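Long-range contacts in pectate lyase (Bacillus, PDB 3VMW), which probably cleaves pectate (polygalacturonate) chains by beta-elimination: residues A[119-124]-A[151-156]; A[174-179]-A[203-208]; A[226-231]-A[267-272]. All coordinates share one frame; numbering follows the deposited sequence.

The three contacts follow one another along the chain and along the right-handed parallel beta-helix, converging on a groove that holds galacturonate units and a sulfate. Interactions 1 and 2, centres 11 Å apart, join directly: D153 OD1 makes a salt bridge to K177 NZ at 3.2 Å, and L155 N probably bonds T178 O at 2.9 Å. Interactions 2 and 3 are also 11 Å apart between centres, with probable backbone bonds from N227 N to L204 O, 2.7 Å, and from V208 N to A230 O, 2.9 Å. Both touch the chain B galacturonate. Interactions 1 and 3 stay about 10 Å apart at their nearest atoms, so 174-179 and 203-208 bridge them.

Interaction 1: A[119-124]-A[151-156]; sequences EGTAIE and YYDGLV
Two successive coils of the parallel beta-helix meet where G120 to I123 run beside D153 to V156, the backbone doing most of the joining. I123 N gives a straight bond to L155 O, 2.8 Å, arriving almost head-on to the carbonyl. One residue back, A122 N reaches G154 O at 3.2 Å from above the carbonyl plane, and at the start of the paired run D153 N bonds G120 O, 2.9 Å. I123 and V156 form a parallel bridge, where the V156 CA hydrogen faces I123 O (CA to O 3.3 Å). T121 and D153 lie side by side, pointing the same way: T121 CG2 rests 3.6 Å from D153 CB. With its carboxylate anti to the backbone N (chi1 -164°), D153 extends past that methyl toward the bound sulfate. G120 turns the chain at positive phi, and a side chain there would press on D153 CB. E119 is paired with R98. On the inner side, I123 CB sits 4.3 Å from V156 CG2, and A122 CB looks toward L155 CD2; F139 touches all four side chains. Such in-register stacking of coils, with aliphatic and aromatic side chains piled inside, is the signature of the pectate lyase beta-helix.

Interaction 2: A[174-179]-A[203-208]; sequences NHWKTM and NLNSRV. With ADA (alpha-D-galactopyranuronic acid), chain B; ADA (alpha-D-galactopyranuronic acid), chain C; SO4 (sulfate ion), chain D.
R207 runs alongside K177, pointing the same way. Its CB lies 3.3 Å from M179 O; from there the chain, anti to the carbonyl carbon at CG (chi1 -60°), extends without a bend to NE. R207 CD passes K177 CB at 3.8 Å, and K177 CD then covers the centre of one guanidinium face, 3.8 Å from R207 CZ. At the group's edge, R207 NH1 bonds sulfate O3 at 3.3 Å and also a water that lies near K177 O. R207 NH2 takes sulfate O2 at 3.1 Å. A nearly straight bond (171°) joins R207 NH2 to O5 of the chain C galacturonate, 3.3 Å. K177 NZ reaches the same sulfate O2 and pairs with D150. These are neighbouring coils of the parallel beta-helix, bridged at H175 with L204 and K177 with S206. Replacing R207 by an alanine would probably leave the sulfate and the chain C sugar without these donors and uncover the K177 methylenes. S206 O accepts from both T178 N and T178 OG1, the hydroxyl at 2.8 Å, while S206 OG bonds the chain B carboxylate. At the corner, N203 ND2 reaches N174 OD1 at 2.9 Å, the two amides turned 74° apart.

Interaction 3: A[226-231]-A[267-272]; sequences INDTAI and WFYGSP. With ADA (alpha-D-galactopyranuronic acid), chain E; ADA (alpha-D-galactopyranuronic acid), chain B.
Polar contacts centre on the Y269 hydroxyl, which meets D228 and T229 together. Y269 OH donates to D228 OD2 over a very short 2.5 Å, the carboxylate lying almost in the plane of the phenol ring (8° between them), so the acid comes in at the ring's edge. T229 OG1 stands 2.8 Å from the same Y269 OH, and K262 makes a salt bridge to D228 OD2, a charge that is likely to stabilise the carboxylate. Within 267-272, W267 NE1 bonds G270 O at 2.9 Å and closes the turn that carries F268 and Y269.

Contacts of the F268 ring come from T229 and I231. The threonine sets its hydroxyl between the backbone N and the carbonyl carbon (chi1 59°), which sends OG1 to the phenol and leaves CG2 over the F268 ring: a CH-pi contact, with CG2 3.9 Å from the centroid and 13° off the normal. I231 O meets that ring at its edge, 3.5 Å from F268 CE2.

The sugars use one face and the edge of Y269. Chain B galacturonate C4 sits over the face, offset toward the rim, and chain E carboxylate O6B approaches the edge, 3.5 Å from Y269 CD1. The opposite face is backed by F268 CB, which lies against its centre.

F268 N is held by N232 and Y269 N by D255. Strand 204-206 borders the contact through N205 on D228 and S206 on T229 and Y269; strand 231-234 supports Y269 through N232 and R234, and strand 245-249 packs against I231 through F246.

Interaction 1: A[119-124]-A[151-156]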
loop_
_atom_site.group_PDB
_atom_site.type_symbol
_atom_site.label_atom_id
_atom_site.label_comp_id
_atom_site.label_asym_id
_atom_site.label_seq_id
_atom_site.Cartn_x
_atom_site.Cartn_y
_atom_site.Cartn_z
ATOM N N GLU A 119 -14.047 1.617 6.022
ATOM C CA GLU A 119 -12.886 2.288 6.620
ATOM C C GLU A 119 -12.492 3.527 5.783
ATOM O O GLU A 119 -11.527 4.199 6.117
ATOM C CB GLU A 119 -11.681 1.335 6.639
ATOM C CG GLU A 119 -11.944 -0.023 7.290
ATOM C CD GLU A 119 -11.552 -0.037 8.752
ATOM O OE1 GLU A 119 -10.983 0.973 9.206
ATOM O OE2 GLU A 119 -11.794 -1.044 9.450
ATOM N N GLY A 120 -13.200 3.782 4.681
ATOM C CA GLY A 120 -12.823 4.838 3.745
ATOM C C GLY A 120 -11.421 4.661 3.152
ATOM O O GLY A 120 -10.763 5.627 2.743
ATOM N N THR A 121 -10.948 3.421 3.085
ATOM C CA THR A 121 -9.642 3.198 2.485
ATOM C C THR A 121 -9.617 2.044 1.482
ATOM O O THR A 121 -10.284 1.037 1.671
ATOM C CB THR A 121 -8.403 3.203 3.444
ATOM O OG1 THR A 121 -7.715 1.942 3.476
ATOM C CG2 THR A 121 -8.688 3.724 4.773
ATOM N N ALA A 122 -8.856 2.220 0.409
ATOM C CA ALA A 122 -8.930 1.271 -0.709
ATOM C C ALA A 122 -8.473 -0.122 -0.284
ATOM O O ALA A 122 -9.151 -1.092 -0.558
ATOM C CB ALA A 122 -8.126 1.766 -1.939
ATOM N N ILE A 123 -7.322 -0.218 0.378
ATOM C CA ILE A 123 -6.920 -1.490 0.981
ATOM C C ILE A 123 -6.349 -1.261 2.369
ATOM O O ILE A 123 -5.387 -0.512 2.547
ATOM C CB ILE A 123 -5.843 -2.244 0.164
ATOM C CG1 ILE A 123 -6.328 -2.548 -1.284
ATOM C CG2 ILE A 123 -5.461 -3.559 0.891
ATOM C CD1 ILE A 123 -5.180 -3.205 -2.126
ATOM N N GLU A 124 -6.964 -1.889 3.360
ATOM C CA GLU A 124 -6.546 -1.745 4.770
ATOM C C GLU A 124 -5.953 -3.080 5.148
ATOM O O GLU A 124 -6.633 -4.111 5.023
ATOM C CB GLU A 124 -7.797 -1.518 5.649
ATOM C CG GLU A 124 -7.501 -1.320 7.130
ATOM C CD GLU A 124 -7.001 0.102 7.411
ATOM O OE1 GLU A 124 -7.577 1.071 6.873
ATOM O OE2 GLU A 124 -6.014 0.247 8.140
ATOM N N TYR A 151 -12.358 13.446 3.738
ATOM C CA TYR A 151 -13.569 12.958 3.071
ATOM C C TYR A 151 -13.398 11.496 2.654
ATOM O O TYR A 151 -14.268 10.651 2.906
ATOM C CB TYR A 151 -13.917 13.827 1.868
ATOM C CG TYR A 151 -15.245 13.469 1.250
ATOM C CD1 TYR A 151 -16.441 13.942 1.803
ATOM C CD2 TYR A 151 -15.316 12.665 0.115
ATOM C CE1 TYR A 151 -17.676 13.617 1.236
ATOM C CE2 TYR A 151 -16.547 12.327 -0.458
ATOM C CZ TYR A 151 -17.718 12.814 0.104
ATOM O OH TYR A 151 -18.934 12.485 -0.461
ATOM N N TYR A 152 -12.274 11.213 2.002
ATOM C CA TYR A 152 -11.825 9.837 1.803
ATOM C C TYR A 152 -10.702 9.659 2.815
ATOM O O TYR A 152 -10.124 10.650 3.273
ATOM C CB TYR A 152 -11.271 9.637 0.388
ATOM C CG TYR A 152 -12.248 10.018 -0.682
ATOM C CD1 TYR A 152 -13.340 9.201 -0.971
ATOM C CD2 TYR A 152 -12.081 11.185 -1.414
ATOM C CE1 TYR A 152 -14.255 9.554 -1.961
ATOM C CE2 TYR A 152 -12.997 11.557 -2.415
ATOM C CZ TYR A 152 -14.076 10.739 -2.673
ATOM O OH TYR A 152 -14.980 11.094 -3.645
ATOM N N ASP A 153 -10.419 8.421 3.200
ATOM C CA ASP A 153 -9.369 8.184 4.169
ATOM C C ASP A 153 -8.097 7.794 3.409
ATOM O O ASP A 153 -7.529 8.638 2.715
ATOM C CB ASP A 153 -9.777 7.139 5.238
ATOM C CG ASP A 153 -8.872 7.177 6.451
ATOM O OD1 ASP A 153 -7.922 7.979 6.422
ATOM O OD2 ASP A 153 -9.080 6.406 7.413
ATOM N N GLY A 154 -7.644 6.543 3.499
ATOM C CA GLY A 154 -6.357 6.227 2.884
ATOM C C GLY A 154 -6.516 5.478 1.566
ATOM O O GLY A 154 -7.627 5.110 1.171
ATOM N N LEU A 155 -5.406 5.263 0.869
ATOM C CA LEU A 155 -5.426 4.359 -0.290
ATOM C C LEU A 155 -4.924 2.996 0.186
ATOM O O LEU A 155 -5.673 2.043 0.160
ATOM C CB LEU A 155 -4.639 4.912 -1.483
ATOM C CG LEU A 155 -5.307 6.162 -2.117
ATOM C CD1 LEU A 155 -4.481 6.771 -3.276
ATOM C CD2 LEU A 155 -6.739 5.845 -2.605
ATOM N N VAL A 156 -3.677 2.898 0.660
ATOM C CA VAL A 156 -3.223 1.626 1.234
ATOM C C VAL A 156 -2.677 1.893 2.640
ATOM O O VAL A 156 -1.662 2.576 2.783
ATOM C CB VAL A 156 -2.162 0.895 0.357
ATOM C CG1 VAL A 156 -1.579 -0.344 1.100
ATOM C CG2 VAL A 156 -2.746 0.471 -1.027
#

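Interaction 2: A[174-179]-A[203-208]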
loop_
_atom_site.group_PDB
_atom_site.type_symbol
_atom_site.label_atom_id
_atom_site.label_comp_id
_atom_site.label_asym_id
_atom_site.label_seq_id
_atom_site.Cartn_x
_atom_site.Cartn_y
_atom_site.Cartn_z
ATOM N N ASN A 174 -4.141 11.276 -7.220
ATOM C CA ASN A 174 -5.305 12.121 -6.920
ATOM C C ASN A 174 -5.889 11.808 -5.555
ATOM O O ASN A 174 -7.036 11.331 -5.436
ATOM C CB ASN A 174 -6.378 11.936 -8.014
ATOM C CG ASN A 174 -5.816 12.160 -9.382
ATOM O OD1 ASN A 174 -4.775 12.785 -9.509
ATOM N ND2 ASN A 174 -6.467 11.637 -10.406
ATOM N N HIS A 175 -5.126 12.111 -4.512
ATOM C CA HIS A 175 -5.560 11.728 -3.178
ATOM C C HIS A 175 -4.860 12.589 -2.120
ATOM O O HIS A 175 -3.729 13.048 -2.330
ATOM C CB HIS A 175 -5.224 10.248 -2.973
ATOM C CG HIS A 175 -5.929 9.633 -1.809
ATOM N ND1 HIS A 175 -5.348 9.500 -0.561
ATOM C CD2 HIS A 175 -7.190 9.148 -1.694
ATOM C CE1 HIS A 175 -6.216 8.931 0.266
ATOM N NE2 HIS A 175 -7.338 8.708 -0.398
ATOM N N TRP A 176 -5.531 12.834 -0.998
ATOM C CA TRP A 176 -4.897 13.518 0.131
ATOM C C TRP A 176 -3.971 12.625 0.980
ATOM O O TRP A 176 -2.761 12.742 0.887
ATOM C CB TRP A 176 -5.960 14.154 1.047
ATOM C CG TRP A 176 -6.652 15.322 0.423
ATOM C CD1 TRP A 176 -7.701 15.283 -0.464
ATOM C CD2 TRP A 176 -6.368 16.721 0.652
ATOM N NE1 TRP A 176 -8.075 16.571 -0.806
ATOM C CE2 TRP A 176 -7.274 17.466 -0.140
ATOM C CE3 TRP A 176 -5.441 17.408 1.447
ATOM C CZ2 TRP A 176 -7.284 18.876 -0.151
ATOM C CZ3 TRP A 176 -5.441 18.803 1.425
ATOM C CH2 TRP A 176 -6.352 19.517 0.626
ATOM N N LYS A 177 -4.553 11.767 1.824
ATOM C CA LYS A 177 -3.804 10.997 2.815
ATOM C C LYS A 177 -3.462 9.623 2.255
ATOM O O LYS A 177 -4.221 8.677 2.428
ATOM C CB LYS A 177 -4.639 10.821 4.090
ATOM C CG LYS A 177 -5.008 12.178 4.716
ATOM C CD LYS A 177 -5.723 11.985 6.055
ATOM C CE LYS A 177 -7.015 11.165 5.900
ATOM N NZ LYS A 177 -7.692 11.059 7.235
ATOM N N THR A 178 -2.310 9.509 1.601
ATOM C CA THR A 178 -2.103 8.392 0.684
ATOM C C THR A 178 -1.921 7.029 1.386
ATOM O O THR A 178 -2.666 6.086 1.119
ATOM C CB THR A 178 -0.947 8.649 -0.290
ATOM O OG1 THR A 178 -0.970 10.028 -0.721
ATOM C CG2 THR A 178 -1.068 7.716 -1.523
ATOM N N MET A 179 -0.926 6.924 2.256
ATOM C CA MET A 179 -0.520 5.617 2.764
ATOM C C MET A 179 -0.029 5.752 4.187
ATOM O O MET A 179 0.833 6.589 4.480
ATOM C CB MET A 179 0.633 5.047 1.941
ATOM C CG MET A 179 0.256 4.728 0.501
ATOM S SD MET A 179 1.563 3.829 -0.368
ATOM C CE MET A 179 3.019 4.881 -0.084
ATOM N N ASN A 203 0.305 13.309 -7.789
ATOM C CA ASN A 203 -0.740 14.269 -7.438
ATOM C C ASN A 203 -1.393 13.919 -6.109
ATOM O O ASN A 203 -2.604 13.688 -6.033
ATOM C CB ASN A 203 -1.814 14.392 -8.530
ATOM C CG ASN A 203 -2.759 15.601 -8.278
ATOM O OD1 ASN A 203 -2.322 16.610 -7.740
ATOM N ND2 ASN A 203 -4.052 15.473 -8.634
ATOM N N LEU A 204 -0.570 13.893 -5.063
ATOM C CA LEU A 204 -0.978 13.467 -3.747
ATOM C C LEU A 204 -0.631 14.611 -2.799
ATOM O O LEU A 204 0.274 15.411 -3.095
ATOM C CB LEU A 204 -0.170 12.236 -3.315
ATOM C CG LEU A 204 -0.234 11.031 -4.283
ATOM C CD1 LEU A 204 0.751 9.928 -3.853
ATOM C CD2 LEU A 204 -1.664 10.484 -4.387
ATOM N N ASN A 205 -1.303 14.684 -1.655
ATOM C CA ASN A 205 -0.945 15.705 -0.670
ATOM C C ASN A 205 0.143 15.251 0.287
ATOM O O ASN A 205 1.147 15.963 0.473
ATOM C CB ASN A 205 -2.157 16.179 0.122
ATOM C CG ASN A 205 -1.847 17.385 0.984
ATOM O OD1 ASN A 205 -2.053 17.365 2.210
ATOM N ND2 ASN A 205 -1.365 18.437 0.362
ATOM N N SER A 206 -0.062 14.100 0.924
ATOM C CA SER A 206 0.854 13.660 1.955
ATOM C C SER A 206 0.792 12.144 2.161
ATOM O O SER A 206 0.032 11.423 1.507
ATOM C CB SER A 206 0.531 14.384 3.294
ATOM O OG SER A 206 -0.714 13.887 3.815
ATOM N N ARG A 207 1.625 11.683 3.078
ATOM C CA ARG A 207 1.694 10.294 3.499
ATOM C C ARG A 207 2.157 9.358 2.406
ATOM O O ARG A 207 1.388 8.493 1.959
ATOM C CB ARG A 207 0.334 9.811 4.057
ATOM C CG ARG A 207 -0.119 10.624 5.259
ATOM C CD ARG A 207 -1.362 9.937 5.905
ATOM N NE ARG A 207 -1.812 10.660 7.084
ATOM C CZ ARG A 207 -2.807 10.236 7.859
ATOM N NH1 ARG A 207 -3.449 9.122 7.530
ATOM N NH2 ARG A 207 -3.154 10.917 8.943
ATOM N N VAL A 208 3.417 9.489 1.996
ATOM C CA VAL A 208 3.867 8.634 0.906
ATOM C C VAL A 208 5.151 7.895 1.237
ATOM O O VAL A 208 6.160 8.095 0.582
ATOM C CB VAL A 208 4.047 9.452 -0.378
ATOM C CG1 VAL A 208 3.925 8.518 -1.642
ATOM C CG2 VAL A 208 2.971 10.560 -0.445
HETATM C C1 ADA B . -2.482 19.206 8.197
HETATM C C2 ADA B . -2.313 18.719 9.618
HETATM C C3 ADA B . -1.254 17.674 9.690
HETATM C C4 ADA B . -1.552 16.548 8.823
HETATM C C5 ADA B . -1.663 17.054 7.419
HETATM C C6 ADA B . -1.997 16.011 6.448
HETATM O O2 ADA B . -2.022 19.809 10.457
HETATM O O3 ADA B . -1.011 17.300 11.056
HETATM O O4 ADA B . -2.813 15.927 9.226
HETATM O O5 ADA B . -2.708 18.121 7.327
HETATM O O6B ADA B . -1.259 15.016 6.274
HETATM O O6A ADA B . -3.052 16.132 5.765
HETATM C C1 ADA C . -2.944 14.545 9.100
HETATM C C2 ADA C . -4.198 14.171 9.878
HETATM C C3 ADA C . -3.987 14.304 11.348
HETATM C C4 ADA C . -2.833 13.595 11.847
HETATM C C5 ADA C . -1.585 13.945 11.043
HETATM C C6 ADA C . -0.385 13.187 11.371
HETATM O O2 ADA C . -5.184 15.059 9.446
HETATM O O3 ADA C . -5.178 13.799 12.013
HETATM O O4 ADA C . -3.086 12.196 11.701
HETATM O O5 ADA C . -1.816 13.847 9.576
HETATM O O6B ADA C . -0.035 13.043 12.570
HETATM O O6A ADA C . 0.364 12.733 10.442
HETATM S S SO4 D . -6.372 8.665 9.836
HETATM O O1 SO4 D . -5.721 8.627 11.144
HETATM O O2 SO4 D . -6.072 9.952 9.216
HETATM O O3 SO4 D . -5.889 7.555 9.013
HETATM O O4 SO4 D . -7.824 8.505 9.941
HETATM O O HOH W 1 -3.402 7.312 4.890
#

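Interaction 3: A[226-231]-A[267-272]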
loop_
_atom_site.group_PDB
_atom_site.type_symbol
_atom_site.label_atom_id
_atom_site.label_comp_id
_atom_site.label_asym_id
_atom_site.label_seq_id
_atom_site.Cartn_x
_atom_site.Cartn_y
_atom_site.Cartn_z
ATOM N N ILE A 226 3.796 15.966 -5.604
ATOM C CA ILE A 226 3.318 15.701 -4.239
ATOM C C ILE A 226 3.254 17.046 -3.524
ATOM O O ILE A 226 4.266 17.719 -3.336
ATOM C CB ILE A 226 4.267 14.765 -3.461
ATOM C CG1 ILE A 226 4.594 13.497 -4.262
ATOM C CG2 ILE A 226 3.714 14.418 -2.053
ATOM C CD1 ILE A 226 3.527 12.529 -4.337
ATOM N N ASN A 227 2.063 17.442 -3.125
ATOM C CA ASN A 227 1.841 18.820 -2.708
ATOM C C ASN A 227 2.522 19.236 -1.400
ATOM O O ASN A 227 3.111 20.319 -1.337
ATOM C CB ASN A 227 0.346 19.108 -2.629
ATOM C CG ASN A 227 0.050 20.577 -2.391
ATOM O OD1 ASN A 227 0.325 21.410 -3.249
ATOM N ND2 ASN A 227 -0.539 20.900 -1.221
ATOM N N ASP A 228 2.435 18.405 -0.359
ATOM C CA ASP A 228 2.945 18.828 0.964
ATOM C C ASP A 228 4.217 18.103 1.366
ATOM O O ASP A 228 5.281 18.718 1.408
ATOM C CB ASP A 228 1.861 18.703 2.043
ATOM C CG ASP A 228 2.045 19.710 3.162
ATOM O OD1 ASP A 228 2.139 20.916 2.874
ATOM O OD2 ASP A 228 2.142 19.289 4.322
ATOM N N THR A 229 4.127 16.787 1.554
ATOM C CA THR A 229 5.267 15.983 1.975
ATOM C C THR A 229 5.153 14.579 1.412
ATOM O O THR A 229 4.047 14.112 1.106
ATOM C CB THR A 229 5.325 15.873 3.495
ATOM O OG1 THR A 229 4.111 15.268 3.946
ATOM C CG2 THR A 229 5.436 17.274 4.147
ATOM N N ALA A 230 6.286 13.889 1.264
ATOM C CA ALA A 230 6.212 12.496 0.785
ATOM C C ALA A 230 6.501 11.512 1.917
ATOM O O ALA A 230 5.624 11.171 2.691
ATOM C CB ALA A 230 7.177 12.259 -0.405
ATOM N N ILE A 231 7.750 11.077 2.039
ATOM C CA ILE A 231 8.060 10.035 3.011
ATOM C C ILE A 231 8.238 10.669 4.398
ATOM O O ILE A 231 9.094 11.518 4.582
ATOM C CB ILE A 231 9.355 9.340 2.613
ATOM C CG1 ILE A 231 9.196 8.739 1.198
ATOM C CG2 ILE A 231 9.724 8.259 3.642
ATOM C CD1 ILE A 231 10.609 8.388 0.582
ATOM N N TRP A 267 10.778 14.215 8.891
ATOM C CA TRP A 267 9.899 13.975 10.021
ATOM C C TRP A 267 8.942 15.157 10.021
ATOM O O TRP A 267 9.383 16.322 10.146
ATOM C CB TRP A 267 10.746 13.979 11.322
ATOM C CG TRP A 267 9.939 13.920 12.558
ATOM C CD1 TRP A 267 8.662 13.447 12.699
ATOM C CD2 TRP A 267 10.352 14.370 13.856
ATOM N NE1 TRP A 267 8.265 13.575 14.020
ATOM C CE2 TRP A 267 9.281 14.140 14.742
ATOM C CE3 TRP A 267 11.524 14.950 14.350
ATOM C CZ2 TRP A 267 9.347 14.476 16.104
ATOM C CZ3 TRP A 267 11.589 15.285 15.715
ATOM C CH2 TRP A 267 10.513 15.037 16.571
ATOM N N PHE A 268 7.649 14.880 9.868
ATOM C CA PHE A 268 6.657 15.937 9.666
ATOM C C PHE A 268 5.421 15.728 10.553
ATOM O O PHE A 268 5.119 14.598 10.930
ATOM C CB PHE A 268 6.212 15.972 8.185
ATOM C CG PHE A 268 7.351 15.985 7.201
ATOM C CD1 PHE A 268 8.178 17.088 7.098
ATOM C CD2 PHE A 268 7.585 14.879 6.359
ATOM C CE1 PHE A 268 9.244 17.092 6.195
ATOM C CE2 PHE A 268 8.632 14.880 5.456
ATOM C CZ PHE A 268 9.464 15.991 5.372
ATOM N N TYR A 269 4.723 16.822 10.875
ATOM C CA TYR A 269 3.367 16.769 11.430
ATOM C C TYR A 269 3.217 16.354 12.898
ATOM O O TYR A 269 2.405 16.921 13.631
ATOM C CB TYR A 269 2.526 15.822 10.606
ATOM C CG TYR A 269 2.448 16.173 9.149
ATOM C CD1 TYR A 269 2.368 17.497 8.711
ATOM C CD2 TYR A 269 2.439 15.171 8.203
ATOM C CE1 TYR A 269 2.284 17.790 7.304
ATOM C CE2 TYR A 269 2.376 15.442 6.844
ATOM C CZ TYR A 269 2.287 16.734 6.401
ATOM O OH TYR A 269 2.210 16.929 5.045
ATOM N N GLY A 270 3.941 15.335 13.335
ATOM C CA GLY A 270 3.652 14.816 14.661
ATOM C C GLY A 270 4.460 13.615 15.081
ATOM O O GLY A 270 5.457 13.278 14.425
ATOM N N SER A 271 4.003 12.993 16.175
ATOM C CA SER A 271 4.725 11.972 16.921
ATOM C C SER A 271 5.857 12.611 17.757
ATOM O O SER A 271 6.436 13.621 17.380
ATOM C CB SER A 271 5.256 10.853 16.006
ATOM O OG SER A 271 4.178 10.230 15.283
ATOM N N PRO A 272 6.173 11.993 18.898
ATOM C CA PRO A 272 7.105 12.584 19.877
ATOM C C PRO A 272 8.572 12.544 19.451
ATOM O O PRO A 272 9.335 13.326 19.972
ATOM C CB PRO A 272 6.875 11.752 21.149
ATOM C CG PRO A 272 6.208 10.477 20.680
ATOM C CD PRO A 272 5.424 10.838 19.429
HETATM C C1 ADA E . 0.140 22.202 5.425
HETATM C C2 ADA E . -1.213 21.617 5.229
HETATM C C3 ADA E . -2.085 21.785 6.394
HETATM C C4 ADA E . -1.471 21.391 7.656
HETATM C C5 ADA E . -0.108 22.013 7.795
HETATM C C6 ADA E . 0.602 21.462 8.930
HETATM O O2 ADA E . -1.741 22.245 4.081
HETATM O O3 ADA E . -3.335 21.086 6.178
HETATM O O4 ADA E . -1.340 19.935 7.796
HETATM O O5 ADA E . 0.708 21.759 6.649
HETATM O O6B ADA E . 1.748 20.974 8.787
HETATM O O6A ADA E . 0.030 21.456 10.030
HETATM C C1 ADA B . -2.482 19.206 8.197
HETATM C C2 ADA B . -2.313 18.719 9.618
HETATM C C3 ADA B . -1.254 17.674 9.690
HETATM C C4 ADA B . -1.552 16.548 8.823
HETATM C C5 ADA B . -1.663 17.054 7.419
HETATM C C6 ADA B . -1.997 16.011 6.448
HETATM O O2 ADA B . -2.022 19.809 10.457
HETATM O O3 ADA B . -1.011 17.300 11.056
HETATM O O4 ADA B . -2.813 15.927 9.226
HETATM O O5 ADA B . -2.708 18.121 7.327
HETATM O O6B ADA B . -1.259 15.016 6.274
HETATM O O6A ADA B . -3.052 16.132 5.765
#